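Local atomic coordinates of TSC1 N-terminal domain (Chaetomium thermophilum, PDB entry 7A0M), a protein that is the N-terminal part of a TSC complex subunit and probably binds phosphoinositides of the lysosomal membrane, helping to bring the complex there to regulate mTORC1. Residues Gln237-Ser241 against Thr242-Asn246; Gly261-Val264 against Pro265-Thr269; Phe271-Tyr274 against Ala275-Phe279. All coordinates share one frame; numbering follows the deposited sequence.

Interaction 1 (Gln237-Ser241 against Thr242-Asn246)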
ATOM      1  N   GLN B 237     -16.374  10.256  21.017  1.00 57.96           N
ATOM      2  CA  GLN B 237     -15.466  11.253  21.571  1.00 55.62           C
ATOM      3  C   GLN B 237     -15.434  11.260  23.093  1.00 56.79           C
ATOM      4  O   GLN B 237     -14.422  11.665  23.677  1.00 56.46           O
ATOM      5  CB  GLN B 237     -15.849  12.655  21.089  1.00 59.09           C
ATOM      6  CG  GLN B 237     -15.598  12.922  19.618  1.00 63.45           C
ATOM      7  CD  GLN B 237     -15.963  14.342  19.231  1.00 71.24           C
ATOM      8  OE1 GLN B 237     -16.729  14.569  18.297  1.00 74.96           O
ATOM      9  NE2 GLN B 237     -15.410  15.310  19.952  1.00 68.56           N
ATOM     10  N   LYS B 238     -16.507  10.830  23.751  1.00 48.43           N
ATOM     11  CA  LYS B 238     -16.645  11.041  25.189  1.00 54.76           C
ATOM     12  C   LYS B 238     -16.758   9.762  26.000  1.00 64.90           C
ATOM     13  O   LYS B 238     -16.186   9.686  27.089  1.00 66.53           O
ATOM     14  CB  LYS B 238     -17.871  11.920  25.477  1.00 57.77           C
ATOM     15  CG  LYS B 238     -17.811  13.303  24.852  1.00 53.91           C
ATOM     16  CD  LYS B 238     -19.120  14.045  25.059  1.00 55.71           C
ATOM     17  CE  LYS B 238     -19.091  15.417  24.407  1.00 61.44           C
ATOM     18  NZ  LYS B 238     -20.235  16.258  24.852  1.00 69.37           N
ATOM     19  N   ASP B 239     -17.491   8.760  25.516  1.00 67.47           N
ATOM     20  CA  ASP B 239     -17.673   7.540  26.292  1.00 66.65           C
ATOM     21  C   ASP B 239     -16.331   6.867  26.560  1.00 58.03           C
ATOM     22  O   ASP B 239     -15.401   6.934  25.752  1.00 47.30           O
ATOM     23  CB  ASP B 239     -18.615   6.577  25.571  1.00 59.29           C
ATOM     24  CG  ASP B 239     -20.065   7.015  25.650  1.00 65.56           C
ATOM     25  OD1 ASP B 239     -20.409   7.763  26.590  1.00 68.64           O
ATOM     26  OD2 ASP B 239     -20.864   6.605  24.783  1.00 60.46           O
ATOM     27  N   GLU B 240     -16.242   6.207  27.712  1.00 64.78           N
ATOM     28  CA  GLU B 240     -14.989   5.640  28.182  1.00 68.58           C
ATOM     29  C   GLU B 240     -15.011   4.121  28.267  1.00 67.00           C
ATOM     30  O   GLU B 240     -14.000   3.524  28.654  1.00 63.06           O
ATOM     31  CB  GLU B 240     -14.632   6.232  29.553  1.00 66.36           C
ATOM     32  CG  GLU B 240     -14.526   7.750  29.541  1.00 70.00           C
ATOM     33  CD  GLU B 240     -14.251   8.336  30.911  1.00 73.22           C
ATOM     34  OE1 GLU B 240     -14.212   7.567  31.894  1.00 78.38           O
ATOM     35  OE2 GLU B 240     -14.079   9.570  31.004  1.00 71.09           O
ATOM     36  N   SER B 241     -16.124   3.483  27.917  1.00 67.94           N
ATOM     37  CA  SER B 241     -16.197   2.031  27.853  1.00 65.76           C
ATOM     38  C   SER B 241     -15.699   1.557  26.494  1.00 56.90           C
ATOM     39  O   SER B 241     -16.184   2.017  25.454  1.00 60.47           O
ATOM     40  CB  SER B 241     -17.628   1.546  28.093  1.00 72.63           C
ATOM     41  OG  SER B 241     -17.744   0.157  27.841  1.00 73.68           O
ATOM     42  N   THR B 242     -14.720   0.650  26.506  1.00 60.65           N
ATOM     43  CA  THR B 242     -14.208   0.095  25.256  1.00 64.36           C
ATOM     44  C   THR B 242     -15.316  -0.591  24.465  1.00 64.65           C
ATOM     45  O   THR B 242     -15.343  -0.523  23.231  1.00 60.47           O
ATOM     46  CB  THR B 242     -13.070  -0.885  25.542  1.00 61.05           C
ATOM     47  OG1 THR B 242     -12.122  -0.273  26.425  1.00 69.33           O
ATOM     48  CG2 THR B 242     -12.367  -1.277  24.249  1.00 52.91           C
ATOM     49  N   PHE B 243     -16.244  -1.249  25.162  1.00 61.29           N
ATOM     50  CA  PHE B 243     -17.335  -1.944  24.486  1.00 60.07           C
ATOM     51  C   PHE B 243     -18.287  -0.962  23.813  1.00 56.84           C
ATOM     52  O   PHE B 243     -18.702  -1.176  22.667  1.00 50.79           O
ATOM     53  CB  PHE B 243     -18.082  -2.826  25.486  1.00 67.27           C
ATOM     54  CG  PHE B 243     -19.132  -3.699  24.862  1.00 73.62           C
ATOM     55  CD1 PHE B 243     -18.787  -4.891  24.249  1.00 72.87           C
ATOM     56  CD2 PHE B 243     -20.468  -3.336  24.907  1.00 74.29           C
ATOM     57  CE1 PHE B 243     -19.754  -5.699  23.678  1.00 69.51           C
ATOM     58  CE2 PHE B 243     -21.438  -4.140  24.341  1.00 73.59           C
ATOM     59  CZ  PHE B 243     -21.081  -5.322  23.725  1.00 68.39           C
ATOM     60  N   THR B 244     -18.651   0.117  24.511  1.00 60.88           N
ATOM     61  CA  THR B 244     -19.591   1.084  23.953  1.00 53.03           C
ATOM     62  C   THR B 244     -19.007   1.772  22.725  1.00 57.25           C
ATOM     63  O   THR B 244     -19.665   1.875  21.683  1.00 55.38           O
ATOM     64  CB  THR B 244     -19.973   2.117  25.013  1.00 50.01           C
ATOM     65  OG1 THR B 244     -20.431   1.446  26.193  1.00 44.04           O
ATOM     66  CG2 THR B 244     -21.076   3.028  24.495  1.00 46.71           C
ATOM     67  N   VAL B 245     -17.770   2.263  22.837  1.00 58.59           N
ATOM     68  CA  VAL B 245     -17.141   2.979  21.728  1.00 50.07           C
ATOM     69  C   VAL B 245     -16.974   2.062  20.522  1.00 50.82           C
ATOM     70  O   VAL B 245     -17.129   2.490  19.371  1.00 52.82           O
ATOM     71  CB  VAL B 245     -15.796   3.575  22.182  1.00 50.20           C
ATOM     72  CG1 VAL B 245     -15.086   4.236  21.018  1.00 50.22           C
ATOM     73  CG2 VAL B 245     -16.014   4.569  23.312  1.00 46.82           C
ATOM     74  N   ASN B 246     -16.663   0.785  20.763  1.00 50.72           N
ATOM     75  CA  ASN B 246     -16.510  -0.155  19.657  1.00 50.69           C
ATOM     76  C   ASN B 246     -17.832  -0.382  18.934  1.00 54.33           C
ATOM     77  O   ASN B 246     -17.860  -0.475  17.701  1.00 60.16           O
ATOM     78  CB  ASN B 246     -15.944  -1.480  20.167  1.00 54.67           C
ATOM     79  CG  ASN B 246     -15.562  -2.420  19.042  1.00 59.91           C
ATOM     80  OD1 ASN B 246     -14.623  -2.157  18.291  1.00 67.57           O
ATOM     81  ND2 ASN B 246     -16.287  -3.527  18.923  1.00 62.56           N
TER
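An N-cap opens helix 242-255: the hydroxyl of Ser241 accepts from the N-H groups of Phe243 and Thr244, and its carbonyl starts the helical bonding. Ser241 OG lies anti to the backbone N (chi1 171°), which carries it over the first turn, and the bonds that Ser241 OG accepts there are weak, from Thr244 N at 3.5 Å and Phe243 N at 3.4 Å. The former is fairly straight, the latter clearly bent, with an N-H...O angle of 125°. Asp316 reinforces this end, bonding through OD2 to Ser241 OG and through OD1 to Phe243 N. The carbonyl bond is firmer, for Val245 N reaches Ser241 O at 3.1 Å and 176°, nearly along the C=O axis. Around this polar centre, Val245 sets CG2 3.5 Å from Asp239 O, and the methyl CG2 of Thr244 meets Asp239 OD2 at 3.6 Å, the two side chains crossing at about a right angle. The carboxylate of Asp239 is itself held by Ser235 through OD2 and by Arg202 and the N-H of Val309 through OD1, which would favour its charged form. The motif is a serine N-cap in the short connection between two successive helices, 228-238 and 242-255, of this all-helical domain.

Interaction 2 (Gly261-Val264 against Pro265-Thr269)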
ATOM      1  N   GLY B 261     -20.207  11.402   0.341  1.00 56.90           N
ATOM      2  CA  GLY B 261     -19.997  12.759  -0.126  1.00 55.66           C
ATOM      3  C   GLY B 261     -20.528  13.848   0.778  1.00 50.73           C
ATOM      4  O   GLY B 261     -20.300  15.030   0.500  1.00 51.47           O
ATOM      5  N   ASP B 262     -21.231  13.484   1.848  1.00 54.19           N
ATOM      6  CA  ASP B 262     -21.839  14.450   2.751  1.00 56.01           C
ATOM      7  C   ASP B 262     -21.097  14.591   4.074  1.00 59.73           C
ATOM      8  O   ASP B 262     -21.527  15.374   4.926  1.00 65.77           O
ATOM      9  CB  ASP B 262     -23.295  14.064   3.020  1.00 62.27           C
ATOM     10  CG  ASP B 262     -24.104  13.912   1.748  1.00 70.12           C
ATOM     11  OD1 ASP B 262     -24.073  14.835   0.907  1.00 77.77           O
ATOM     12  OD2 ASP B 262     -24.770  12.868   1.589  1.00 79.10           O
ATOM     13  N   ILE B 263     -20.000  13.859   4.271  1.00 51.83           N
ATOM     14  CA  ILE B 263     -19.293  13.850   5.547  1.00 44.17           C
ATOM     15  C   ILE B 263     -18.123  14.829   5.566  1.00 44.58           C
ATOM     16  O   ILE B 263     -17.353  14.844   6.532  1.00 56.79           O
ATOM     17  CB  ILE B 263     -18.817  12.434   5.908  1.00 48.39           C
ATOM     18  CG1 ILE B 263     -17.721  11.975   4.943  1.00 36.16           C
ATOM     19  CG2 ILE B 263     -19.985  11.459   5.890  1.00 41.32           C
ATOM     20  CD1 ILE B 263     -17.152  10.612   5.277  1.00 40.59           C
ATOM     21  N   VAL B 264     -17.958  15.636   4.514  1.00 42.45           N
ATOM     22  CA  VAL B 264     -16.863  16.610   4.480  1.00 47.87           C
ATOM     23  C   VAL B 264     -16.868  17.534   5.699  1.00 54.13           C
ATOM     24  O   VAL B 264     -15.804  17.722   6.304  1.00 66.71           O
ATOM     25  CB  VAL B 264     -16.872  17.375   3.151  1.00 57.19           C
ATOM     26  CG1 VAL B 264     -15.887  18.536   3.196  1.00 44.28           C
ATOM     27  CG2 VAL B 264     -16.535  16.442   2.002  1.00 63.01           C
ATOM     28  N   PRO B 265     -17.994  18.133   6.108  1.00 56.05           N
ATOM     29  CA  PRO B 265     -17.964  18.969   7.321  1.00 49.39           C
ATOM     30  C   PRO B 265     -17.605  18.202   8.582  1.00 47.69           C
ATOM     31  O   PRO B 265     -17.215  18.825   9.579  1.00 56.87           O
ATOM     32  CB  PRO B 265     -19.390  19.533   7.401  1.00 50.30           C
ATOM     33  CG  PRO B 265     -19.915  19.440   6.014  1.00 54.22           C
ATOM     34  CD  PRO B 265     -19.313  18.194   5.449  1.00 57.86           C
ATOM     35  N   TYR B 266     -17.723  16.876   8.575  1.00 50.22           N
ATOM     36  CA  TYR B 266     -17.438  16.062   9.748  1.00 49.48           C
ATOM     37  C   TYR B 266     -16.013  15.523   9.775  1.00 49.05           C
ATOM     38  O   TYR B 266     -15.621  14.916  10.777  1.00 46.43           O
ATOM     39  CB  TYR B 266     -18.421  14.888   9.821  1.00 42.94           C
ATOM     40  CG  TYR B 266     -19.865  15.308   9.991  1.00 48.65           C
ATOM     41  CD1 TYR B 266     -20.393  15.567  11.249  1.00 57.74           C
ATOM     42  CD2 TYR B 266     -20.700  15.452   8.889  1.00 42.32           C
ATOM     43  CE1 TYR B 266     -21.714  15.955  11.406  1.00 66.07           C
ATOM     44  CE2 TYR B 266     -22.020  15.839   9.035  1.00 65.44           C
ATOM     45  CZ  TYR B 266     -22.522  16.088  10.296  1.00 65.78           C
ATOM     46  OH  TYR B 266     -23.835  16.473  10.445  1.00 82.29           O
ATOM     47  N   LEU B 267     -15.238  15.723   8.707  1.00 52.58           N
ATOM     48  CA  LEU B 267     -13.894  15.148   8.632  1.00 49.06           C
ATOM     49  C   LEU B 267     -12.995  15.526   9.805  1.00 46.67           C
ATOM     50  O   LEU B 267     -12.329  14.629  10.348  1.00 42.16           O
ATOM     51  CB  LEU B 267     -13.253  15.522   7.291  1.00 49.44           C
ATOM     52  CG  LEU B 267     -13.802  14.777   6.074  1.00 54.94           C
ATOM     53  CD1 LEU B 267     -13.047  15.173   4.819  1.00 54.90           C
ATOM     54  CD2 LEU B 267     -13.730  13.272   6.292  1.00 47.47           C
ATOM     55  N   PRO B 268     -12.903  16.793  10.236  1.00 41.81           N
ATOM     56  CA  PRO B 268     -12.091  17.075  11.435  1.00 41.82           C
ATOM     57  C   PRO B 268     -12.536  16.281  12.650  1.00 51.25           C
ATOM     58  O   PRO B 268     -11.694  15.827  13.436  1.00 48.51           O
ATOM     59  CB  PRO B 268     -12.277  18.585  11.636  1.00 37.31           C
ATOM     60  CG  PRO B 268     -12.596  19.102  10.283  1.00 43.95           C
ATOM     61  CD  PRO B 268     -13.429  18.035   9.640  1.00 44.92           C
ATOM     62  N   THR B 269     -13.846  16.099  12.823  1.00 48.25           N
ATOM     63  CA  THR B 269     -14.347  15.271  13.914  1.00 46.53           C
ATOM     64  C   THR B 269     -13.977  13.807  13.705  1.00 47.75           C
ATOM     65  O   THR B 269     -13.523  13.130  14.634  1.00 50.59           O
ATOM     66  CB  THR B 269     -15.863  15.429  14.031  1.00 41.33           C
ATOM     67  OG1 THR B 269     -16.188  16.813  14.221  1.00 47.45           O
ATOM     68  CG2 THR B 269     -16.398  14.615  15.190  1.00 35.04           C
TER
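Ile263 and Tyr266 meet through the backbone: Tyr266 N donates to Ile263 O at 2.9 Å, a bent bond of 137° whose donor stands well above the carbonyl plane. One residue on, Leu267 N reaches Val264 O at 3.2 Å along a straighter line of 165°, again from above the plane. On the tightly packed side, the branch carbon of Leu267, CG, lies 3.6 Å from Ile263 O and equally near Val264 O, so that the leucine covers both carbonyls, while its CD2 meets Ile263 CG1 at a looser 4.4 Å. Leu256 and Tyr334 lie against the buried Ile263, and Tyr334 also touches Val264.

Both bonds join residues three apart, which marks a 3-10 turn leading into helix 267-278. Proline suits this place because Pro265 has no N-H to give and none is called for at the start of the turn; across the peptide link, Pro265 CD stands 3.5 Å from Val264 CB, and the two side chains cross obliquely.

Toward solvent the contact thins out. The ring of Pro265 is exposed, and Pro268 barely joins in, its CD standing 4.1 Å from Val264 O. Asp262, also exposed, takes part through its backbone, its O lying 4.0 Å from Tyr266 CD2 while its carboxylate leads away. Tyr266 has CG anti to its own carbonyl carbon (chi1 -63°), which swings the ring back along the incoming chain; Asp262 O and Ile263 CA therefore come to the ring at its edge, near its plane. Beyond the two segments the same ring meets Phe229 edge-to-face and touches Leu233, both of helix 228-238.

Interaction 3 (Phe271-Tyr274 against Ala275-Phe279)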
ATOM      1  N   PHE B 271     -11.499  12.560  11.969  1.00 45.41           N
ATOM      2  CA  PHE B 271     -10.061  12.369  12.142  1.00 42.67           C
ATOM      3  C   PHE B 271      -9.669  12.394  13.615  1.00 45.47           C
ATOM      4  O   PHE B 271      -8.819  11.609  14.049  1.00 44.52           O
ATOM      5  CB  PHE B 271      -9.292  13.436  11.364  1.00 35.61           C
ATOM      6  CG  PHE B 271      -9.468  13.351   9.875  1.00 25.64           C
ATOM      7  CD1 PHE B 271      -9.819  12.154   9.270  1.00 42.55           C
ATOM      8  CD2 PHE B 271      -9.277  14.467   9.078  1.00 38.19           C
ATOM      9  CE1 PHE B 271      -9.979  12.074   7.898  1.00 42.53           C
ATOM     10  CE2 PHE B 271      -9.435  14.393   7.706  1.00 45.71           C
ATOM     11  CZ  PHE B 271      -9.786  13.196   7.116  1.00 36.99           C
ATOM     12  N   ASN B 272     -10.271  13.295  14.396  1.00 44.99           N
ATOM     13  CA  ASN B 272      -9.977  13.352  15.825  1.00 38.28           C
ATOM     14  C   ASN B 272     -10.438  12.092  16.546  1.00 42.68           C
ATOM     15  O   ASN B 272      -9.792  11.659  17.507  1.00 41.51           O
ATOM     16  CB  ASN B 272     -10.623  14.589  16.448  1.00 42.31           C
ATOM     17  CG  ASN B 272      -9.920  15.874  16.057  1.00 47.84           C
ATOM     18  OD1 ASN B 272      -8.751  15.865  15.669  1.00 54.03           O
ATOM     19  ND2 ASN B 272     -10.630  16.992  16.160  1.00 49.90           N
ATOM     20  N   ILE B 273     -11.551  11.499  16.107  1.00 40.37           N
ATOM     21  CA  ILE B 273     -12.006  10.244  16.698  1.00 42.17           C
ATOM     22  C   ILE B 273     -10.978   9.145  16.469  1.00 47.13           C
ATOM     23  O   ILE B 273     -10.678   8.358  17.377  1.00 41.49           O
ATOM     24  CB  ILE B 273     -13.387   9.857  16.138  1.00 37.89           C
ATOM     25  CG1 ILE B 273     -14.462  10.811  16.663  1.00 38.76           C
ATOM     26  CG2 ILE B 273     -13.731   8.415  16.494  1.00 27.89           C
ATOM     27  CD1 ILE B 273     -15.827  10.586  16.052  1.00 38.40           C
ATOM     28  N   TYR B 274     -10.417   9.076  15.259  1.00 55.09           N
ATOM     29  CA  TYR B 274      -9.377   8.090  14.981  1.00 49.24           C
ATOM     30  C   TYR B 274      -8.174   8.278  15.898  1.00 47.14           C
ATOM     31  O   TYR B 274      -7.625   7.302  16.422  1.00 50.92           O
ATOM     32  CB  TYR B 274      -8.949   8.170  13.515  1.00 44.13           C
ATOM     33  CG  TYR B 274      -7.633   7.480  13.233  1.00 42.07           C
ATOM     34  CD1 TYR B 274      -7.574   6.105  13.056  1.00 43.41           C
ATOM     35  CD2 TYR B 274      -6.451   8.204  13.143  1.00 45.94           C
ATOM     36  CE1 TYR B 274      -6.374   5.470  12.801  1.00 48.30           C
ATOM     37  CE2 TYR B 274      -5.247   7.577  12.888  1.00 36.53           C
ATOM     38  CZ  TYR B 274      -5.214   6.212  12.718  1.00 43.63           C
ATOM     39  OH  TYR B 274      -4.016   5.583  12.462  1.00 47.22           O
ATOM     40  N   ALA B 275      -7.747   9.528  16.096  1.00 39.19           N
ATOM     41  CA  ALA B 275      -6.589   9.789  16.946  1.00 44.34           C
ATOM     42  C   ALA B 275      -6.864   9.405  18.395  1.00 50.65           C
ATOM     43  O   ALA B 275      -5.976   8.890  19.084  1.00 51.08           O
ATOM     44  CB  ALA B 275      -6.184  11.257  16.843  1.00 37.49           C
ATOM     45  N   ARG B 276      -8.085   9.651  18.877  1.00 46.28           N
ATOM     46  CA  ARG B 276      -8.426   9.277  20.246  1.00 45.21           C
ATOM     47  C   ARG B 276      -8.390   7.765  20.423  1.00 51.47           C
ATOM     48  O   ARG B 276      -7.815   7.254  21.391  1.00 61.27           O
ATOM     49  CB  ARG B 276      -9.807   9.816  20.621  1.00 48.78           C
ATOM     50  CG  ARG B 276     -10.169   9.535  22.072  1.00 45.63           C
ATOM     51  CD  ARG B 276     -11.669   9.479  22.296  1.00 47.21           C
ATOM     52  NE  ARG B 276     -11.986   9.333  23.715  1.00 55.51           N
ATOM     53  CZ  ARG B 276     -13.133   8.851  24.182  1.00 56.30           C
ATOM     54  NH1 ARG B 276     -14.080   8.452  23.344  1.00 60.16           N
ATOM     55  NH2 ARG B 276     -13.328   8.756  25.490  1.00 54.62           N
ATOM     56  N   LEU B 277      -9.010   7.032  19.497  1.00 52.84           N
ATOM     57  CA  LEU B 277      -9.037   5.578  19.601  1.00 54.01           C
ATOM     58  C   LEU B 277      -7.659   4.973  19.370  1.00 44.53           C
ATOM     59  O   LEU B 277      -7.368   3.885  19.879  1.00 44.58           O
ATOM     60  CB  LEU B 277     -10.047   5.001  18.610  1.00 51.39           C
ATOM     61  CG  LEU B 277     -11.457   5.595  18.685  1.00 43.37           C
ATOM     62  CD1 LEU B 277     -12.432   4.814  17.814  1.00 35.14           C
ATOM     63  CD2 LEU B 277     -11.943   5.662  20.125  1.00 49.62           C
ATOM     64  N   LEU B 278      -6.804   5.658  18.606  1.00 52.64           N
ATOM     65  CA  LEU B 278      -5.442   5.178  18.397  1.00 56.63           C
ATOM     66  C   LEU B 278      -4.653   5.135  19.701  1.00 56.48           C
ATOM     67  O   LEU B 278      -3.753   4.302  19.854  1.00 58.55           O
ATOM     68  CB  LEU B 278      -4.734   6.056  17.364  1.00 51.64           C
ATOM     69  CG  LEU B 278      -3.420   5.533  16.783  1.00 47.86           C
ATOM     70  CD1 LEU B 278      -3.652   4.230  16.029  1.00 43.29           C
ATOM     71  CD2 LEU B 278      -2.791   6.576  15.872  1.00 47.25           C
ATOM     72  N   PHE B 279      -4.973   6.015  20.650  1.00 49.96           N
ATOM     73  CA  PHE B 279      -4.319   6.064  21.954  1.00 62.62           C
ATOM     74  C   PHE B 279      -5.257   5.600  23.064  1.00 61.60           C
ATOM     75  O   PHE B 279      -5.265   6.157  24.163  1.00 68.30           O
ATOM     76  CB  PHE B 279      -3.805   7.467  22.267  1.00 67.77           C
ATOM     77  CG  PHE B 279      -2.556   7.840  21.526  1.00 71.11           C
ATOM     78  CD1 PHE B 279      -2.550   7.956  20.147  1.00 77.16           C
ATOM     79  CD2 PHE B 279      -1.378   8.064  22.218  1.00 82.02           C
ATOM     80  CE1 PHE B 279      -1.395   8.295  19.476  1.00 85.48           C
ATOM     81  CE2 PHE B 279      -0.221   8.404  21.551  1.00 87.66           C
ATOM     82  CZ  PHE B 279      -0.231   8.519  20.177  1.00 86.66           C
TER
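Four consecutive i to i+4 backbone bonds cross from Phe271-Tyr274 to Ala275-Phe279, the regular pattern of an alpha helix. Ala275 N donates to Phe271 O and Arg276 N to Asn272 O. Leu277 N reaches Ile273 O at 3.0 Å, the straightest of the set at 169°. Leu278 N closes on Tyr274 O at 2.9 Å, but with a bent angle of 143°, as the helix nears its end. There Phe279 N goes to Arg276 O at 3.2 Å, with only a weak bond to Ala275 O, and Leu278 O accepts from Arg368 NH1. The carbonyls of this last turn are thus taken up partly by the chain itself and partly by an arginine of helix 357-373.

The polar side-chain ends find their partners in other parts of the fold. Asn272 OD1 bonds to Tyr341 OH and Tyr274 OH to Ser369 OG. Arg276, extended from CG to NE, brings NH1 to Leu236 O and NH2 to Asp239 O; each terminal nitrogen thus has a backbone carbonyl.

Apolar packing follows the same four-residue spacing. Ile273 and Leu277 lie side by side, pointing the same way, with CG2 of Ile273 4.0 Å from CD1 of Leu277. Tyr274 and Leu278 run alike, both with CG anti to the backbone N, and Leu278 CD2 comes obliquely to the phenol, 3.8 Å from Tyr274 OH.

Helix 267-278 is thereby enclosed on several faces: Ile273 meets helix 228-238, Phe271 packs on Phe338 and Tyr341 of helix 335-343, Tyr274 and Leu277 touch helix 323-333, and Tyr274 and Ala275 rest on helix 357-373.

All three contacts follow the chain through helices 228-238, 242-255 and 267-278. Interactions 2 and 3 share the last of these, one at its entry and the other toward its C-terminal end, their centres about 15 Å apart without touching beyond their adjoining sequence. Interaction 1 lies nearer to interaction 3, about 12 Å between centres: the hydrogen bond from Arg276 NH2 to Asp239 O, 2.8 Å long, ties the two together, and Val245 CG1 packs on Leu277 CD2 at 3.6 Å. Interactions 1 and 2, about 21 Å apart between centres, meet where the side chains of Gln237 and Thr269 touch. Helix 267-278 therefore packs against both helix 228-238 and the start of helix 242-255.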